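Local coordinates for Lmo1076 protein (Listeria monocytogenes serovar 1/2a, PDB 5JQC) that is a putative secreted autolysin that may act as an amidase in cell wall degradation, represented here by its three SH3-like GW domains, at residues I148-I153 / T157-Q162. Sequence-based numbering, arbitrary orientation.
Sequences IKQGQI and TYYQFQ
The antiparallel β-hairpin of strands 144-153 and 156-163, part of the second of three SH3-like GW domains, brings 148-153 against 157-162. GW domains, as in related listerial proteins, probably help attach the enzyme to the cell wall. The backbones pair through four hydrogen bonds. I148 N gives a nearly straight bond to Q160 O, and Q160 N returns one to K149 O at 2.8 Å. Further along, G151 and Y158 bond reciprocally; G151 N to Y158 O is the more bent of the two, at 144°. Between these pairs, Q150 CA directs its hydrogen at Y158 O (3.3 Å), a weaker CA-H...O contact.

On the face carrying Q150 and Y159, the two side chains run side by side in the same direction. Q150 CB lies 3.9 Å from Y159 CD1, at the edge of the ring, and the amide plane is inclined 29° to the aromatic plane. On the face of K149 and Q160, the glutamine chain leaves with CG anti to its backbone N (chi1 -168°), which sends it out from the sheet, slanting past the side chains of K149 and I148: Q160 OE1 rests 3.6 Å from K149 CB and 3.7 Å from I148 CG1. I148 also meets Q162 at about a right angle, CG2 to OE1 at 3.7 Å, while Q162 NE2 bonds to T167 OG1. Nearer the turn, I153 CG2 packs 3.7 Å from Y158 CE2.

Within the five-stranded sheet, strand 103-112 flanks 144-153, with Q150 NE2 bonded to N102 O, and strand 166-172 flanks 156-163, where W170 touches K149 and Q160. The Y159 ring meets F176 of strand 176-178 edge-to-face.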
ATOM      1  N   ILE A 148       4.373   4.829   3.588  1.00 51.59           N
ATOM      2  CA  ILE A 148       3.453   5.522   4.489  1.00 52.83           C
ATOM      3  C   ILE A 148       2.069   4.874   4.573  1.00 61.42           C
ATOM      4  O   ILE A 148       1.289   5.230   5.476  1.00 60.54           O
ATOM      5  CB  ILE A 148       3.307   7.004   4.095  1.00 53.40           C
ATOM      6  CG1 ILE A 148       2.556   7.107   2.770  1.00 56.35           C
ATOM      7  CG2 ILE A 148       4.681   7.655   3.994  1.00 58.87           C
ATOM      8  CD1 ILE A 148       2.551   8.486   2.172  1.00 64.22           C
ATOM      9  N   LYS A 149       1.737   3.939   3.686  1.00 60.81           N
ATOM     10  CA  LYS A 149       0.412   3.337   3.714  1.00 57.03           C
ATOM     11  C   LYS A 149       0.455   2.042   2.919  1.00 54.85           C
ATOM     12  O   LYS A 149       1.247   1.910   1.982  1.00 55.99           O
ATOM     13  CB  LYS A 149      -0.625   4.294   3.123  1.00 51.77           C
ATOM     14  CG  LYS A 149      -2.022   4.131   3.644  1.00 59.86           C
ATOM     15  CD  LYS A 149      -2.960   4.974   2.791  1.00 68.15           C
ATOM     16  CE  LYS A 149      -4.279   5.227   3.490  1.00 74.52           C
ATOM     17  NZ  LYS A 149      -5.033   6.311   2.801  1.00 80.56           N
ATOM     18  N   GLN A 150      -0.413   1.097   3.283  1.00 52.82           N
ATOM     19  CA  GLN A 150      -0.577  -0.117   2.492  1.00 50.37           C
ATOM     20  C   GLN A 150      -2.050  -0.362   2.218  1.00 52.70           C
ATOM     21  O   GLN A 150      -2.932   0.169   2.900  1.00 53.91           O
ATOM     22  CB  GLN A 150       0.022  -1.349   3.175  1.00 47.50           C
ATOM     23  CG  GLN A 150      -0.670  -1.787   4.436  1.00 52.73           C
ATOM     24  CD  GLN A 150      -0.221  -3.157   4.876  1.00 59.00           C
ATOM     25  OE1 GLN A 150       0.967  -3.431   4.911  1.00 63.36           O
ATOM     26  NE2 GLN A 150      -1.173  -4.041   5.179  1.00 64.21           N
ATOM     27  N   GLY A 151      -2.298  -1.176   1.193  1.00 54.62           N
ATOM     28  CA  GLY A 151      -3.624  -1.637   0.856  1.00 54.37           C
ATOM     29  C   GLY A 151      -3.500  -2.866  -0.003  1.00 56.91           C
ATOM     30  O   GLY A 151      -2.517  -3.005  -0.743  1.00 57.17           O
ATOM     31  N   GLN A 152      -4.475  -3.767   0.067  1.00 56.30           N
ATOM     32  CA  GLN A 152      -4.402  -5.008  -0.680  1.00 55.27           C
ATOM     33  C   GLN A 152      -5.566  -5.110  -1.642  1.00 56.36           C
ATOM     34  O   GLN A 152      -6.631  -4.531  -1.417  1.00 55.83           O
ATOM     35  CB  GLN A 152      -4.402  -6.223   0.233  1.00 65.91           C
ATOM     36  CG  GLN A 152      -3.178  -6.277   1.124  1.00 75.19           C
ATOM     37  CD  GLN A 152      -3.203  -7.458   2.073  1.00 82.53           C
ATOM     38  OE1 GLN A 152      -4.221  -8.156   2.192  1.00 84.99           O
ATOM     39  NE2 GLN A 152      -2.077  -7.695   2.755  1.00 82.13           N
ATOM     40  N   ILE A 153      -5.334  -5.845  -2.722  1.00 57.11           N
ATOM     41  CA  ILE A 153      -6.367  -6.155  -3.697  1.00 52.98           C
ATOM     42  C   ILE A 153      -5.860  -7.293  -4.562  1.00 58.78           C
ATOM     43  O   ILE A 153      -4.685  -7.334  -4.954  1.00 59.29           O
ATOM     44  CB  ILE A 153      -6.757  -4.915  -4.533  1.00 51.61           C
ATOM     45  CG1 ILE A 153      -8.020  -5.212  -5.320  1.00 57.73           C
ATOM     46  CG2 ILE A 153      -5.667  -4.538  -5.502  1.00 50.96           C
ATOM     47  CD1 ILE A 153      -8.658  -3.973  -5.874  1.00 60.85           C
ATOM     48  N   THR A 157      -0.230  -6.798  -2.221  1.00 51.00           N
ATOM     49  CA  THR A 157      -0.069  -5.649  -1.340  1.00 49.89           C
ATOM     50  C   THR A 157       0.639  -4.525  -2.085  1.00 46.70           C
ATOM     51  O   THR A 157       1.636  -4.760  -2.779  1.00 53.41           O
ATOM     52  CB  THR A 157       0.726  -6.040  -0.095  1.00 54.45           C
ATOM     53  OG1 THR A 157       0.151  -7.219   0.477  1.00 56.10           O
ATOM     54  CG2 THR A 157       0.701  -4.933   0.932  1.00 59.31           C
ATOM     55  N   TYR A 158       0.109  -3.317  -1.947  1.00 44.95           N
ATOM     56  CA  TYR A 158       0.619  -2.125  -2.601  1.00 45.93           C
ATOM     57  C   TYR A 158       1.000  -1.098  -1.547  1.00 52.57           C
ATOM     58  O   TYR A 158       0.183  -0.761  -0.683  1.00 56.62           O
ATOM     59  CB  TYR A 158      -0.431  -1.536  -3.529  1.00 46.21           C
ATOM     60  CG  TYR A 158      -0.717  -2.447  -4.697  1.00 50.68           C
ATOM     61  CD1 TYR A 158       0.111  -2.446  -5.805  1.00 49.51           C
ATOM     62  CD2 TYR A 158      -1.793  -3.332  -4.677  1.00 52.18           C
ATOM     63  CE1 TYR A 158      -0.111  -3.275  -6.870  1.00 48.99           C
ATOM     64  CE2 TYR A 158      -2.035  -4.180  -5.759  1.00 52.96           C
ATOM     65  CZ  TYR A 158      -1.182  -4.140  -6.849  1.00 52.03           C
ATOM     66  OH  TYR A 158      -1.387  -4.967  -7.928  1.00 51.01           O
ATOM     67  N   TYR A 159       2.223  -0.592  -1.627  1.00 45.73           N
ATOM     68  CA  TYR A 159       2.704   0.436  -0.702  1.00 45.61           C
ATOM     69  C   TYR A 159       2.558   1.807  -1.329  1.00 50.64           C
ATOM     70  O   TYR A 159       2.951   2.006  -2.483  1.00 54.23           O
ATOM     71  CB  TYR A 159       4.173   0.236  -0.366  1.00 42.35           C
ATOM     72  CG  TYR A 159       4.443  -0.870   0.579  1.00 45.44           C
ATOM     73  CD1 TYR A 159       3.453  -1.351   1.418  1.00 47.43           C
ATOM     74  CD2 TYR A 159       5.701  -1.432   0.643  1.00 45.46           C
ATOM     75  CE1 TYR A 159       3.720  -2.381   2.295  1.00 50.39           C
ATOM     76  CE2 TYR A 159       5.985  -2.451   1.509  1.00 48.88           C
ATOM     77  CZ  TYR A 159       4.998  -2.922   2.341  1.00 52.47           C
ATOM     78  OH  TYR A 159       5.291  -3.950   3.211  1.00 56.86           O
ATOM     79  N   GLN A 160       2.039   2.753  -0.563  1.00 50.13           N
ATOM     80  CA  GLN A 160       2.151   4.158  -0.926  1.00 51.40           C
ATOM     81  C   GLN A 160       3.471   4.679  -0.372  1.00 47.58           C
ATOM     82  O   GLN A 160       3.820   4.392   0.776  1.00 52.60           O
ATOM     83  CB  GLN A 160       0.970   4.955  -0.373  1.00 52.42           C
ATOM     84  CG  GLN A 160       0.894   6.348  -0.954  1.00 53.17           C
ATOM     85  CD  GLN A 160      -0.208   7.168  -0.357  1.00 54.62           C
ATOM     86  OE1 GLN A 160      -0.537   7.019   0.816  1.00 64.40           O
ATOM     87  NE2 GLN A 160      -0.801   8.040  -1.165  1.00 51.41           N
ATOM     88  N   PHE A 161       4.214   5.424  -1.182  1.00 49.99           N
ATOM     89  CA  PHE A 161       5.603   5.708  -0.843  1.00 52.05           C
ATOM     90  C   PHE A 161       6.018   7.109  -1.280  1.00 52.49           C
ATOM     91  O   PHE A 161       5.451   7.698  -2.206  1.00 53.77           O
ATOM     92  CB  PHE A 161       6.557   4.690  -1.479  1.00 54.10           C
ATOM     93  CG  PHE A 161       6.698   4.857  -2.972  1.00 58.52           C
ATOM     94  CD1 PHE A 161       5.714   4.409  -3.827  1.00 55.28           C
ATOM     95  CD2 PHE A 161       7.799   5.487  -3.511  1.00 56.38           C
ATOM     96  CE1 PHE A 161       5.828   4.587  -5.180  1.00 53.37           C
ATOM     97  CE2 PHE A 161       7.918   5.663  -4.855  1.00 55.81           C
ATOM     98  CZ  PHE A 161       6.934   5.209  -5.696  1.00 57.36           C
ATOM     99  N   GLN A 162       7.058   7.613  -0.618  1.00 53.52           N
ATOM    100  CA  GLN A 162       7.623   8.931  -0.881  1.00 55.20           C
ATOM    101  C   GLN A 162       9.097   8.803  -1.235  1.00 56.15           C
ATOM    102  O   GLN A 162       9.810   7.964  -0.669  1.00 54.36           O
ATOM    103  CB  GLN A 162       7.477   9.845   0.330  1.00 52.66           C
ATOM    104  CG  GLN A 162       6.065   9.913   0.863  1.00 56.22           C
ATOM    105  CD  GLN A 162       5.954  10.830   2.071  1.00 64.89           C
ATOM    106  OE1 GLN A 162       6.667  10.663   3.065  1.00 63.46           O
ATOM    107  NE2 GLN A 162       5.051  11.800   1.995  1.00 71.04           N
TER